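Local coordinates for SusD superfamily protein (Bacteroides thetaiotaomicron, PDB 3MCX) that is of unknown function but, as a SusD-family protein of the bacterial outer membrane that binds zinc, probably captures glycans at the cell surface for uptake, at residues N44-G49 and E274-V279; Q57-K62 and D287-I292; L82-P87 and A458-Q463; M142-D147 and L213-Y218. All blocks are in the same frame, centred on the assembly; numbering follows the deposited sequence.

Contact 1. Residues N44-G49 and E274-V279; sequences NYWYYG and EGAPMV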
loop_
_atom_site.group_PDB
_atom_site.type_symbol
_atom_site.label_atom_id
_atom_site.label_comp_id
_atom_site.label_asym_id
_atom_site.label_seq_id
_atom_site.Cartn_x
_atom_site.Cartn_y
_atom_site.Cartn_z
ATOM N N ASN A 44 3.555 -8.708 3.178
ATOM C CA ASN A 44 2.810 -9.000 1.957
ATOM C C ASN A 44 2.043 -7.798 1.390
ATOM O O ASN A 44 2.145 -7.535 0.185
ATOM C CB ASN A 44 1.881 -10.185 2.167
ATOM C CG ASN A 44 2.649 -11.438 2.467
ATOM O OD1 ASN A 44 3.169 -11.608 3.572
ATOM N ND2 ASN A 44 2.716 -12.367 1.475
ATOM N N TYR A 45 1.327 -7.053 2.231
ATOM C CA TYR A 45 0.538 -5.918 1.727
ATOM C C TYR A 45 1.399 -4.658 1.482
ATOM O O TYR A 45 0.904 -3.651 0.947
ATOM C CB TYR A 45 -0.650 -5.621 2.623
ATOM C CG TYR A 45 -1.730 -6.689 2.576
ATOM C CD1 TYR A 45 -1.640 -7.839 3.342
ATOM C CD2 TYR A 45 -2.837 -6.531 1.764
ATOM C CE1 TYR A 45 -2.638 -8.802 3.311
ATOM C CE2 TYR A 45 -3.843 -7.501 1.737
ATOM C CZ TYR A 45 -3.733 -8.610 2.512
ATOM O OH TYR A 45 -4.727 -9.563 2.500
ATOM N N TRP A 46 2.646 -4.701 1.938
ATOM C CA TRP A 46 3.594 -3.619 1.698
ATOM C C TRP A 46 4.171 -3.773 0.300
ATOM O O TRP A 46 4.061 -2.860 -0.532
ATOM C CB TRP A 46 4.654 -3.623 2.802
ATOM C CG TRP A 46 5.550 -2.428 2.848
ATOM C CD1 TRP A 46 5.820 -1.550 1.849
ATOM C CD2 TRP A 46 6.350 -2.039 3.977
ATOM N NE1 TRP A 46 6.740 -0.599 2.315
ATOM C CE2 TRP A 46 7.079 -0.904 3.609
ATOM C CE3 TRP A 46 6.521 -2.554 5.281
ATOM C CZ2 TRP A 46 7.952 -0.253 4.497
ATOM C CZ3 TRP A 46 7.392 -1.908 6.156
ATOM C CH2 TRP A 46 8.097 -0.779 5.761
ATOM N N TYR A 47 4.767 -4.917 0.007
ATOM C CA TYR A 47 5.487 -5.053 -1.255
ATOM C C TYR A 47 4.697 -5.625 -2.416
ATOM O O TYR A 47 5.152 -5.563 -3.566
ATOM C CB TYR A 47 6.830 -5.768 -1.070
ATOM C CG TYR A 47 6.781 -7.147 -0.454
ATOM C CD1 TYR A 47 6.085 -8.198 -1.063
ATOM C CD2 TYR A 47 7.522 -7.456 0.666
ATOM C CE1 TYR A 47 6.069 -9.498 -0.497
ATOM C CE2 TYR A 47 7.531 -8.711 1.230
ATOM C CZ TYR A 47 6.793 -9.733 0.645
ATOM O OH TYR A 47 6.797 -11.004 1.213
ATOM N N TYR A 48 3.475 -6.149 -2.180
ATOM C CA TYR A 48 2.647 -6.662 -3.284
ATOM C C TYR A 48 2.473 -5.655 -4.409
ATOM O O TYR A 48 2.735 -5.986 -5.575
ATOM C CB TYR A 48 1.294 -7.132 -2.758
ATOM C CG TYR A 48 0.339 -7.656 -3.818
ATOM C CD1 TYR A 48 0.467 -8.920 -4.341
ATOM C CD2 TYR A 48 -0.693 -6.853 -4.319
ATOM C CE1 TYR A 48 -0.420 -9.403 -5.292
ATOM C CE2 TYR A 48 -1.575 -7.324 -5.283
ATOM C CZ TYR A 48 -1.417 -8.597 -5.764
ATOM O OH TYR A 48 -2.273 -9.093 -6.711
ATOM N N GLY A 49 2.132 -4.429 -4.067
ATOM C CA GLY A 49 1.839 -3.409 -5.060
ATOM C C GLY A 49 3.056 -2.862 -5.768
ATOM O O GLY A 49 2.922 -2.058 -6.689
ATOM N N GLU A 274 11.193 -11.412 7.398
ATOM C CA GLU A 274 10.238 -11.371 6.288
ATOM C C GLU A 274 9.729 -9.983 6.017
ATOM O O GLU A 274 9.111 -9.726 4.994
ATOM C CB GLU A 274 9.050 -12.322 6.531
ATOM C CG GLU A 274 9.418 -13.773 6.581
ATOM C CD GLU A 274 9.786 -14.406 5.251
ATOM O OE1 GLU A 274 9.668 -13.763 4.205
ATOM O OE2 GLU A 274 10.237 -15.592 5.274
ATOM N N GLY A 275 9.940 -9.051 6.953
ATOM C CA GLY A 275 9.437 -7.714 6.738
ATOM C C GLY A 275 10.005 -7.064 5.493
ATOM O O GLY A 275 11.137 -7.305 5.100
ATOM N N ALA A 276 9.208 -6.200 4.867
ATOM C CA ALA A 276 9.654 -5.563 3.638
ATOM C C ALA A 276 11.021 -4.920 3.761
ATOM O O ALA A 276 11.802 -5.018 2.831
ATOM C CB ALA A 276 8.601 -4.570 3.069
ATOM N N PRO A 277 11.302 -4.198 4.857
ATOM C CA PRO A 277 12.602 -3.546 4.944
ATOM C C PRO A 277 13.776 -4.538 4.839
ATOM O O PRO A 277 14.767 -4.249 4.156
ATOM C CB PRO A 277 12.535 -2.800 6.275
ATOM C CG PRO A 277 11.083 -2.426 6.364
ATOM C CD PRO A 277 10.367 -3.696 5.883
HETATM N N MSE A 278 13.676 -5.710 5.466
HETATM C CA MSE A 278 14.710 -6.719 5.346
HETATM C C MSE A 278 14.705 -7.359 3.961
HETATM O O MSE A 278 15.756 -7.731 3.442
HETATM C CB MSE A 278 14.591 -7.783 6.445
HETATM C CG MSE A 278 15.123 -7.305 7.769
HETATM SE SE MSE A 278 16.939 -6.629 7.793
HETATM C CE MSE A 278 17.799 -8.127 6.994
ATOM N N VAL A 279 13.526 -7.477 3.364
ATOM C CA VAL A 279 13.456 -8.069 2.028
ATOM C C VAL A 279 14.030 -7.118 0.963
ATOM O O VAL A 279 14.524 -7.578 -0.064
ATOM C CB VAL A 279 12.031 -8.608 1.741
ATOM C CG1 VAL A 279 11.923 -9.274 0.322
ATOM C CG2 VAL A 279 11.647 -9.596 2.857
HETATM O O HOH W 1 8.405 -11.545 3.204
#
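Trp46 and Ala276 carry the apolar half of this buried contact. The methyl CB of Ala276 lies over one face of the indole, 3.8 Å from the centroid of its five-membered ring and 26° off the normal, a CH-pi contact. Beyond it Pro277 meets the outer end of the six-membered ring, its CG 3.5 Å from Trp46 CH2, the two side chains crossing at about a right angle. With CG anti to the backbone N (chi1 -169°), the indole swings out from helix 44-51 across the start of helix 276-279. Alanine suits the place because its single methyl lets the wide ring come close; Ala276 CB also touches the edge of the Tyr47 ring, 3.9 Å from Tyr47 CD2. An alanine in place of Trp46 is likely to open a gap beside Ala276 and Pro277 and leave Phe338, which meets the indole edge-to-face, without its partner.

The polar half runs through a water in the plane of the Tyr47 ring. It accepts from Tyr47 OH at 2.6 Å and donates to Glu274 O, also at 2.6 Å, and to Glu274 OE1. That carboxylate is held in turn by a salt bridge with Arg67. Gly275 serves as N-cap just before Ala276, and the whole is helix-to-helix packing, an aromatic pair from one short helix covering the first turn of another.

Contact 2. Residues Q57-K62 and D287-I292; sequences QARITK and DWNNLI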
loop_
_atom_site.group_PDB
_atom_site.type_symbol
_atom_site.label_atom_id
_atom_site.label_comp_id
_atom_site.label_asym_id
_atom_site.label_seq_id
_atom_site.Cartn_x
_atom_site.Cartn_y
_atom_site.Cartn_z
ATOM N N GLN A 57 11.443 -5.767 -8.652
ATOM C CA GLN A 57 11.394 -7.166 -9.074
ATOM C C GLN A 57 11.960 -8.075 -7.990
ATOM O O GLN A 57 12.678 -7.633 -7.101
ATOM C CB GLN A 57 12.194 -7.368 -10.372
ATOM C CG GLN A 57 13.636 -6.925 -10.286
ATOM C CD GLN A 57 14.437 -7.356 -11.474
ATOM O OE1 GLN A 57 14.559 -6.661 -12.500
ATOM N NE2 GLN A 57 14.992 -8.557 -11.373
ATOM N N ALA A 58 11.657 -9.367 -8.073
ATOM C CA ALA A 58 12.436 -10.330 -7.293
ATOM C C ALA A 58 13.886 -10.291 -7.730
ATOM O O ALA A 58 14.197 -10.127 -8.923
ATOM C CB ALA A 58 11.862 -11.774 -7.463
ATOM N N ARG A 59 14.769 -10.538 -6.767
ATOM C CA ARG A 59 16.165 -10.769 -7.067
ATOM C C ARG A 59 16.449 -12.179 -7.621
ATOM O O ARG A 59 17.324 -12.372 -8.467
ATOM C CB ARG A 59 17.027 -10.492 -5.830
ATOM C CG ARG A 59 18.522 -10.724 -5.992
ATOM C CD ARG A 59 19.347 -10.461 -4.724
ATOM N NE ARG A 59 18.873 -11.289 -3.589
ATOM C CZ ARG A 59 19.176 -12.573 -3.401
ATOM N NH1 ARG A 59 20.026 -13.213 -4.186
ATOM N NH2 ARG A 59 18.617 -13.211 -2.374
ATOM N N ILE A 60 15.730 -13.155 -7.048
ATOM C CA ILE A 60 15.917 -14.546 -7.316
ATOM C C ILE A 60 14.550 -15.251 -7.216
ATOM O O ILE A 60 13.728 -14.928 -6.349
ATOM C CB ILE A 60 16.999 -15.147 -6.350
ATOM C CG1 ILE A 60 17.511 -16.477 -6.850
ATOM C CG2 ILE A 60 16.524 -15.185 -4.926
ATOM C CD1 ILE A 60 18.794 -16.939 -6.114
ATOM N N THR A 61 14.372 -16.271 -8.055
ATOM C CA THR A 61 13.162 -17.067 -7.936
ATOM C C THR A 61 13.324 -18.018 -6.751
ATOM O O THR A 61 14.386 -18.609 -6.547
ATOM C CB THR A 61 12.836 -17.823 -9.239
ATOM O OG1 THR A 61 11.482 -18.305 -9.152
ATOM C CG2 THR A 61 13.807 -18.989 -9.557
ATOM N N LYS A 62 12.259 -18.172 -5.973
ATOM C CA LYS A 62 12.259 -19.061 -4.808
ATOM C C LYS A 62 11.197 -20.166 -4.848
ATOM O O LYS A 62 11.192 -21.050 -3.981
ATOM C CB LYS A 62 12.071 -18.260 -3.529
ATOM C CG LYS A 62 13.228 -17.319 -3.196
ATOM C CD LYS A 62 12.952 -16.503 -1.992
ATOM C CE LYS A 62 14.165 -15.682 -1.554
ATOM N NZ LYS A 62 15.181 -16.449 -0.750
ATOM N N ASP A 287 21.070 -12.719 2.431
ATOM C CA ASP A 287 20.259 -13.583 3.312
ATOM C C ASP A 287 18.786 -13.426 3.031
ATOM O O ASP A 287 18.214 -14.262 2.330
ATOM C CB ASP A 287 20.651 -13.328 4.782
ATOM C CG ASP A 287 20.096 -14.386 5.724
ATOM O OD1 ASP A 287 19.342 -15.251 5.267
ATOM O OD2 ASP A 287 20.408 -14.342 6.926
ATOM N N TRP A 288 18.179 -12.360 3.525
ATOM C CA TRP A 288 16.759 -12.146 3.427
ATOM C C TRP A 288 16.305 -11.442 2.163
ATOM O O TRP A 288 15.138 -11.568 1.800
ATOM C CB TRP A 288 16.238 -11.346 4.629
ATOM C CG TRP A 288 16.436 -12.047 5.920
ATOM C CD1 TRP A 288 17.488 -11.927 6.782
ATOM C CD2 TRP A 288 15.544 -12.992 6.508
ATOM N NE1 TRP A 288 17.298 -12.742 7.892
ATOM C CE2 TRP A 288 16.111 -13.406 7.736
ATOM C CE3 TRP A 288 14.312 -13.524 6.115
ATOM C CZ2 TRP A 288 15.488 -14.345 8.562
ATOM C CZ3 TRP A 288 13.687 -14.456 6.952
ATOM C CH2 TRP A 288 14.268 -14.834 8.162
ATOM N N ASN A 289 17.182 -10.720 1.487
ATOM C CA ASN A 289 16.728 -9.889 0.387
ATOM C C ASN A 289 16.019 -10.677 -0.712
ATOM O O ASN A 289 16.485 -11.742 -1.120
ATOM C CB ASN A 289 17.934 -9.146 -0.240
ATOM C CG ASN A 289 17.568 -8.389 -1.487
ATOM O OD1 ASN A 289 17.359 -9.018 -2.542
ATOM N ND2 ASN A 289 17.481 -7.057 -1.396
ATOM N N ASN A 290 14.906 -10.142 -1.177
ATOM C CA ASN A 290 14.386 -10.577 -2.468
ATOM C C ASN A 290 13.665 -9.516 -3.259
ATOM O O ASN A 290 12.782 -9.837 -4.033
ATOM C CB ASN A 290 13.546 -11.858 -2.398
ATOM C CG ASN A 290 13.601 -12.630 -3.713
ATOM O OD1 ASN A 290 14.511 -12.378 -4.518
ATOM N ND2 ASN A 290 12.672 -13.582 -3.939
ATOM N N LEU A 291 14.032 -8.248 -3.055
ATOM C CA LEU A 291 13.487 -7.127 -3.799
ATOM C C LEU A 291 14.631 -6.244 -4.243
ATOM O O LEU A 291 15.447 -5.807 -3.423
ATOM C CB LEU A 291 12.495 -6.328 -2.964
ATOM C CG LEU A 291 11.200 -7.066 -2.604
ATOM C CD1 LEU A 291 10.545 -6.457 -1.379
ATOM C CD2 LEU A 291 10.186 -7.108 -3.767
ATOM N N ILE A 292 14.690 -5.992 -5.546
ATOM C CA ILE A 292 15.640 -5.058 -6.126
ATOM C C ILE A 292 14.920 -4.246 -7.174
ATOM O O ILE A 292 13.855 -4.650 -7.656
ATOM C CB ILE A 292 16.879 -5.732 -6.720
ATOM C CG1 ILE A 292 16.534 -6.756 -7.832
ATOM C CG2 ILE A 292 17.723 -6.406 -5.579
ATOM C CD1 ILE A 292 17.723 -7.303 -8.629
HETATM O O HOH W 2 16.513 -14.171 0.207
#
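Arg59 leaves its backbone with CG anti to N (chi1 179°) and then bends at chi3 (57°), which brings the side of its guanidinium to Asn289, whose amide turns to meet it. The grip is side-on: Arg59 NE donates to Asn289 OD1 at 2.9 Å and Arg59 NH2 to Asn289 O at 2.9 Å, both acceptors near the guanidinium plane although that plane and the amide's stand 52° apart. The remaining nitrogen, NH1, reaches Gly323 O. A leucine in place of Arg59 would probably leave Asn289 OD1 and Gly323 O without these donors.

Asn290 uses its amide like a peptide group. Its OD1 takes Ile60 N in the carbonyl plane, on a lone pair, at 2.9 Å, while ND2 returns a bond to Ile60 O at 3.0 Å; asparagine suits because it offers a donor and an acceptor together. Lys62 slides past this amide, and a water links its NZ to Asp287 O and Asn289 O.

At the other end Gln57 N donates to Ile292 O at 2.8 Å, and Ile292 N to Gln57 O at 3.0 Å. This is an antiparallel hydrogen-bonded pair of short strands, prolonged by the side-chain amide of Asn290 where the regular pairing stops.

Contact 3. Residues L82-P87 and A458-Q463; sequences LNIVLP and ALPIPQ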
loop_
_atom_site.group_PDB
_atom_site.type_symbol
_atom_site.label_atom_id
_atom_site.label_comp_id
_atom_site.label_asym_id
_atom_site.label_seq_id
_atom_site.Cartn_x
_atom_site.Cartn_y
_atom_site.Cartn_z
ATOM N N LEU A 82 2.350 -18.844 2.704
ATOM C CA LEU A 82 2.950 -17.556 2.910
ATOM C C LEU A 82 2.238 -16.436 2.177
ATOM O O LEU A 82 2.078 -15.326 2.704
ATOM C CB LEU A 82 4.425 -17.589 2.527
ATOM C CG LEU A 82 5.245 -16.358 2.879
ATOM C CD1 LEU A 82 5.603 -16.341 4.362
ATOM C CD2 LEU A 82 6.538 -16.259 2.024
ATOM N N ASN A 83 1.817 -16.717 0.947
ATOM C CA ASN A 83 1.380 -15.651 0.066
ATOM C C ASN A 83 -0.099 -15.532 -0.164
ATOM O O ASN A 83 -0.549 -14.522 -0.698
ATOM C CB ASN A 83 2.105 -15.828 -1.258
ATOM C CG ASN A 83 3.610 -15.691 -1.100
ATOM O OD1 ASN A 83 4.054 -14.755 -0.439
ATOM N ND2 ASN A 83 4.383 -16.596 -1.688
ATOM N N ILE A 84 -0.856 -16.535 0.232
ATOM C CA ILE A 84 -2.312 -16.544 0.031
ATOM C C ILE A 84 -3.054 -16.825 1.328
ATOM O O ILE A 84 -3.870 -15.992 1.755
ATOM C CB ILE A 84 -2.700 -17.549 -1.059
ATOM C CG1 ILE A 84 -2.138 -17.151 -2.437
ATOM C CG2 ILE A 84 -4.228 -17.746 -1.147
ATOM C CD1 ILE A 84 -2.667 -15.824 -3.007
ATOM N N VAL A 85 -2.770 -17.940 1.981
ATOM C CA VAL A 85 -3.514 -18.293 3.187
ATOM C C VAL A 85 -3.272 -17.263 4.295
ATOM O O VAL A 85 -4.204 -16.751 4.903
ATOM C CB VAL A 85 -3.141 -19.697 3.691
ATOM C CG1 VAL A 85 -3.917 -20.076 4.949
ATOM C CG2 VAL A 85 -3.430 -20.759 2.613
ATOM N N LEU A 86 -2.006 -16.958 4.589
ATOM C CA LEU A 86 -1.727 -16.043 5.692
ATOM C C LEU A 86 -2.246 -14.616 5.418
ATOM O O LEU A 86 -2.873 -14.026 6.305
ATOM C CB LEU A 86 -0.211 -16.074 6.011
ATOM C CG LEU A 86 0.232 -17.274 6.836
ATOM C CD1 LEU A 86 1.754 -17.270 6.938
ATOM C CD2 LEU A 86 -0.421 -17.281 8.246
ATOM N N PRO A 87 -1.998 -14.044 4.225
ATOM C CA PRO A 87 -2.528 -12.690 4.009
ATOM C C PRO A 87 -4.037 -12.574 4.065
ATOM O O PRO A 87 -4.542 -11.572 4.545
ATOM C CB PRO A 87 -1.936 -12.293 2.647
ATOM C CG PRO A 87 -0.664 -13.150 2.536
ATOM C CD PRO A 87 -1.055 -14.444 3.161
ATOM N N ALA A 458 -6.304 -11.049 -10.142
ATOM C CA ALA A 458 -7.009 -11.462 -8.937
ATOM C C ALA A 458 -6.308 -12.708 -8.392
ATOM O O ALA A 458 -6.302 -13.760 -9.043
ATOM C CB ALA A 458 -8.477 -11.721 -9.233
ATOM N N LEU A 459 -5.745 -12.548 -7.201
ATOM C CA LEU A 459 -5.081 -13.677 -6.542
ATOM C C LEU A 459 -6.066 -14.785 -6.291
ATOM O O LEU A 459 -7.252 -14.543 -6.095
ATOM C CB LEU A 459 -4.457 -13.240 -5.219
ATOM C CG LEU A 459 -3.280 -12.271 -5.319
ATOM C CD1 LEU A 459 -2.809 -11.921 -3.931
ATOM C CD2 LEU A 459 -2.135 -12.888 -6.099
ATOM N N PRO A 460 -5.599 -16.034 -6.259
ATOM C CA PRO A 460 -6.512 -17.099 -5.910
ATOM C C PRO A 460 -6.999 -16.995 -4.468
ATOM O O PRO A 460 -6.228 -16.675 -3.590
ATOM C CB PRO A 460 -5.691 -18.381 -6.112
ATOM C CG PRO A 460 -4.310 -17.915 -5.915
ATOM C CD PRO A 460 -4.211 -16.503 -6.380
ATOM N N ILE A 461 -8.272 -17.275 -4.285
ATOM C CA ILE A 461 -8.862 -17.427 -2.975
ATOM C C ILE A 461 -8.147 -18.638 -2.326
ATOM O O ILE A 461 -7.898 -19.623 -2.983
ATOM C CB ILE A 461 -10.362 -17.719 -3.102
ATOM C CG1 ILE A 461 -11.116 -16.602 -3.883
ATOM C CG2 ILE A 461 -11.036 -17.992 -1.706
ATOM C CD1 ILE A 461 -10.983 -15.212 -3.329
ATOM N N PRO A 462 -7.829 -18.563 -1.025
ATOM C CA PRO A 462 -7.128 -19.686 -0.403
ATOM C C PRO A 462 -7.872 -20.986 -0.590
ATOM O O PRO A 462 -9.102 -21.065 -0.432
ATOM C CB PRO A 462 -7.074 -19.294 1.089
ATOM C CG PRO A 462 -7.201 -17.834 1.126
ATOM C CD PRO A 462 -7.962 -17.407 -0.121
ATOM N N GLN A 463 -7.132 -22.064 -0.854
ATOM C CA GLN A 463 -7.734 -23.351 -1.015
ATOM C C GLN A 463 -8.472 -23.803 0.247
ATOM O O GLN A 463 -9.453 -24.518 0.163
ATOM C CB GLN A 463 -6.708 -24.449 -1.399
ATOM C CG GLN A 463 -7.295 -25.732 -1.848
ATOM C CD GLN A 463 -8.108 -25.607 -3.111
ATOM O OE1 GLN A 463 -7.731 -24.819 -3.994
ATOM N NE2 GLN A 463 -9.182 -26.386 -3.235
#
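Ile84 supplies most of the contact, and its meetings with other side chains are apolar. With CG1 beside the backbone N (chi1 -65°) and CG2 anti to it, the two branches part along the extended segment 458-463. Ile84 CD1 lies 3.8 Å from Leu459 CB and equally far from Pro460 CD, and the isoleucine crosses the Pro460 ring at about a right angle. Ile84 CG2 packs 3.7 Å from Pro462 CG. A branched chain suits this place, since one residue fills the space against both prolines. Val85 adds a looser touch, CG2 to Pro462 CB at 4.2 Å.

Backbone atoms form the second kind of neighbour: Ile84 CG2 packs against Pro460 O at 3.3 Å. The prolines favour the extended course of this segment and present compact apolar rings rather than N-H groups to the helix. Ile461, pointing away, hydrogen-bonds through its N to Gln474 OE1 and packs on Phe140 and Trp88.

Helix 81-106 has a wider pi-type turn at 82-85, and Ile84 projects from it. Pro462 is the N-cap of helix 463-468, so the contact is helix-to-loop packing, laying the proline-rich approach to this helix against the start of the long early one.

Contact 4. Residues M142-D147 and L213-Y218; sequences MPYTND and LNMGEY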
loop_
_atom_site.group_PDB
_atom_site.type_symbol
_atom_site.label_atom_id
_atom_site.label_comp_id
_atom_site.label_asym_id
_atom_site.label_seq_id
_atom_site.Cartn_x
_atom_site.Cartn_y
_atom_site.Cartn_z
HETATM N N MSE A 142 -10.783 -8.566 -9.218
HETATM C CA MSE A 142 -10.359 -7.788 -10.384
HETATM C C MSE A 142 -10.613 -6.300 -10.120
HETATM O O MSE A 142 -11.504 -5.941 -9.357
HETATM C CB MSE A 142 -11.126 -8.235 -11.631
HETATM C CG MSE A 142 -10.818 -9.661 -12.067
HETATM SE SE MSE A 142 -9.007 -10.019 -12.598
HETATM C CE MSE A 142 -8.878 -8.955 -14.232
ATOM N N PRO A 143 -9.846 -5.427 -10.774
ATOM C CA PRO A 143 -9.963 -4.005 -10.509
ATOM C C PRO A 143 -11.376 -3.474 -10.756
ATOM O O PRO A 143 -12.009 -3.776 -11.758
ATOM C CB PRO A 143 -8.968 -3.359 -11.488
ATOM C CG PRO A 143 -8.094 -4.431 -11.913
ATOM C CD PRO A 143 -8.772 -5.723 -11.730
ATOM N N TYR A 144 -11.811 -2.666 -9.782
ATOM C CA TYR A 144 -13.147 -2.069 -9.866
ATOM C C TYR A 144 -13.407 -1.434 -11.235
ATOM O O TYR A 144 -14.484 -1.580 -11.816
ATOM C CB TYR A 144 -13.330 -1.027 -8.757
ATOM C CG TYR A 144 -14.669 -0.336 -8.691
ATOM C CD1 TYR A 144 -14.990 0.654 -9.596
ATOM C CD2 TYR A 144 -15.601 -0.652 -7.710
ATOM C CE1 TYR A 144 -16.209 1.303 -9.569
ATOM C CE2 TYR A 144 -16.823 -0.001 -7.661
ATOM C CZ TYR A 144 -17.124 0.954 -8.603
ATOM O OH TYR A 144 -18.340 1.629 -8.591
ATOM N N THR A 145 -12.423 -0.683 -11.718
ATOM C CA THR A 145 -12.628 0.111 -12.928
ATOM C C THR A 145 -12.699 -0.695 -14.206
ATOM O O THR A 145 -13.044 -0.164 -15.259
ATOM C CB THR A 145 -11.542 1.206 -13.060
ATOM O OG1 THR A 145 -10.257 0.624 -12.874
ATOM C CG2 THR A 145 -11.747 2.301 -12.012
ATOM N N ASN A 146 -12.408 -1.986 -14.155
ATOM C CA ASN A 146 -12.626 -2.821 -15.334
ATOM C C ASN A 146 -14.109 -2.945 -15.706
ATOM O O ASN A 146 -14.429 -3.159 -16.867
ATOM C CB ASN A 146 -12.051 -4.236 -15.148
ATOM C CG ASN A 146 -10.544 -4.312 -15.265
ATOM O OD1 ASN A 146 -9.854 -3.289 -15.356
ATOM N ND2 ASN A 146 -10.026 -5.539 -15.285
ATOM N N ASP A 147 -14.990 -2.865 -14.705
ATOM C CA ASP A 147 -16.369 -3.319 -14.877
ATOM C C ASP A 147 -17.322 -2.745 -13.810
ATOM O O ASP A 147 -18.303 -3.396 -13.439
ATOM C CB ASP A 147 -16.375 -4.868 -14.813
ATOM C CG ASP A 147 -15.908 -5.405 -13.462
ATOM O OD1 ASP A 147 -15.355 -4.643 -12.634
ATOM O OD2 ASP A 147 -16.112 -6.636 -13.262
ATOM N N LEU A 213 -10.159 7.014 -5.934
ATOM C CA LEU A 213 -9.373 7.070 -7.175
ATOM C C LEU A 213 -9.426 5.700 -7.876
ATOM O O LEU A 213 -9.614 5.620 -9.087
ATOM C CB LEU A 213 -7.910 7.496 -6.888
ATOM C CG LEU A 213 -7.003 7.717 -8.104
ATOM C CD1 LEU A 213 -7.504 8.779 -9.105
ATOM C CD2 LEU A 213 -5.587 8.033 -7.601
ATOM N N ASN A 214 -9.280 4.625 -7.113
ATOM C CA ASN A 214 -9.272 3.248 -7.670
ATOM C C ASN A 214 -10.681 2.771 -8.024
ATOM O O ASN A 214 -10.842 1.758 -8.696
ATOM C CB ASN A 214 -8.533 2.299 -6.721
ATOM C CG ASN A 214 -7.051 2.443 -6.847
ATOM O OD1 ASN A 214 -6.486 2.057 -7.888
ATOM N ND2 ASN A 214 -6.412 3.063 -5.840
HETATM N N MSE A 215 -11.698 3.534 -7.637
HETATM C CA MSE A 215 -13.063 3.306 -8.134
HETATM C C MSE A 215 -13.353 4.141 -9.368
HETATM O O MSE A 215 -14.466 4.037 -9.934
HETATM C CB MSE A 215 -14.105 3.738 -7.123
HETATM C CG MSE A 215 -14.188 2.956 -5.917
HETATM SE SE MSE A 215 -15.492 3.742 -4.698
HETATM C CE MSE A 215 -16.839 3.336 -5.274
ATOM N N GLY A 216 -12.427 5.013 -9.774
ATOM C CA GLY A 216 -12.686 5.950 -10.861
ATOM C C GLY A 216 -13.701 7.026 -10.477
ATOM O O GLY A 216 -14.334 7.634 -11.334
ATOM N N GLU A 217 -13.891 7.214 -9.171
ATOM C CA GLU A 217 -14.764 8.271 -8.606
ATOM C C GLU A 217 -13.917 9.532 -8.438
ATOM O O GLU A 217 -13.513 9.923 -7.313
ATOM C CB GLU A 217 -15.370 7.852 -7.268
ATOM C CG GLU A 217 -16.450 6.780 -7.422
ATOM C CD GLU A 217 -17.777 7.303 -7.895
ATOM O OE1 GLU A 217 -17.990 8.549 -8.015
ATOM O OE2 GLU A 217 -18.643 6.437 -8.151
ATOM N N TYR A 218 -13.624 10.156 -9.574
ATOM C CA TYR A 218 -12.589 11.201 -9.596
ATOM C C TYR A 218 -12.962 12.439 -8.802
ATOM O O TYR A 218 -12.110 12.963 -8.079
ATOM C CB TYR A 218 -12.179 11.559 -11.031
ATOM C CG TYR A 218 -11.726 10.348 -11.822
ATOM C CD1 TYR A 218 -10.618 9.626 -11.425
ATOM C CD2 TYR A 218 -12.416 9.945 -12.955
ATOM C CE1 TYR A 218 -10.210 8.479 -12.161
ATOM C CE2 TYR A 218 -12.032 8.832 -13.678
ATOM C CZ TYR A 218 -10.957 8.122 -13.282
ATOM O OH TYR A 218 -10.568 6.998 -14.009
HETATM O O HOH W 3 -18.634 4.123 -9.516
HETATM O O HOH W 4 -9.576 -0.076 -10.308
#
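Tyr144 and Met215 bring the backbones closest, their CA atoms 5.6 Å apart, where a helical bend at 144-146 meets the Schellman motif that ends helix 201-214. In that motif Gly216 turns with positive phi (69°), which favours glycine; a side chain there would probably also crowd Thr145 CG2, which packs 3.6 Å from Gly216 N.

With chi1 at -179°, the Tyr144 ring is laid alongside the Met215 backbone. Met215 CB stands over one ring face, 4.2 Å from the centroid and 16° off the normal, a CH-pi contact. The SE of Met215, a selenomethionine here, lies above the same ring at 5.2 Å from the centroid, a more distant Met-aromatic contact. Methionine's flexible thioether suits a place over a ring. Tyr176 of helix 172-186 meets Tyr144 edge-to-face.

One water joins Tyr144 OH to Glu217 OE2, at 2.7 Å from each. Another donates to Thr145 OG1 at 2.7 Å and to Asn214 O. Glu177, which binds zinc in a crystal of this protein but none in this chain, lies about 6 Å from Met215 side chain to side chain. The whole is a loop packed on a glycine-terminated helix, consistent with the TPR-like architecture of SusD proteins.

Overall arrangement
From the N terminus, helix 44-51, the loop 57-62 and the start of helix 81-106 come first, each with a distant partner. Contact 4 closes the shortest loop, from 142-147 to 213-218, and lies within the loops of contacts 1, 2 and 3. Contacts 1 and 2 then close in turn at 274-279 and 287-292, and contact 3 last at 458-463; these three cross one another. Contacts 1 and 2 touch through Val279 and Asn290, and contacts 1 and 3 through Tyr45 and Pro87. Contact 4 touches contact 3 alone, at Met142 and Ala458. Contacts 1 to 3 tie the N-terminal part to later ones, while contact 4 joins the loop after helix 115-140 to the end of helix 201-214.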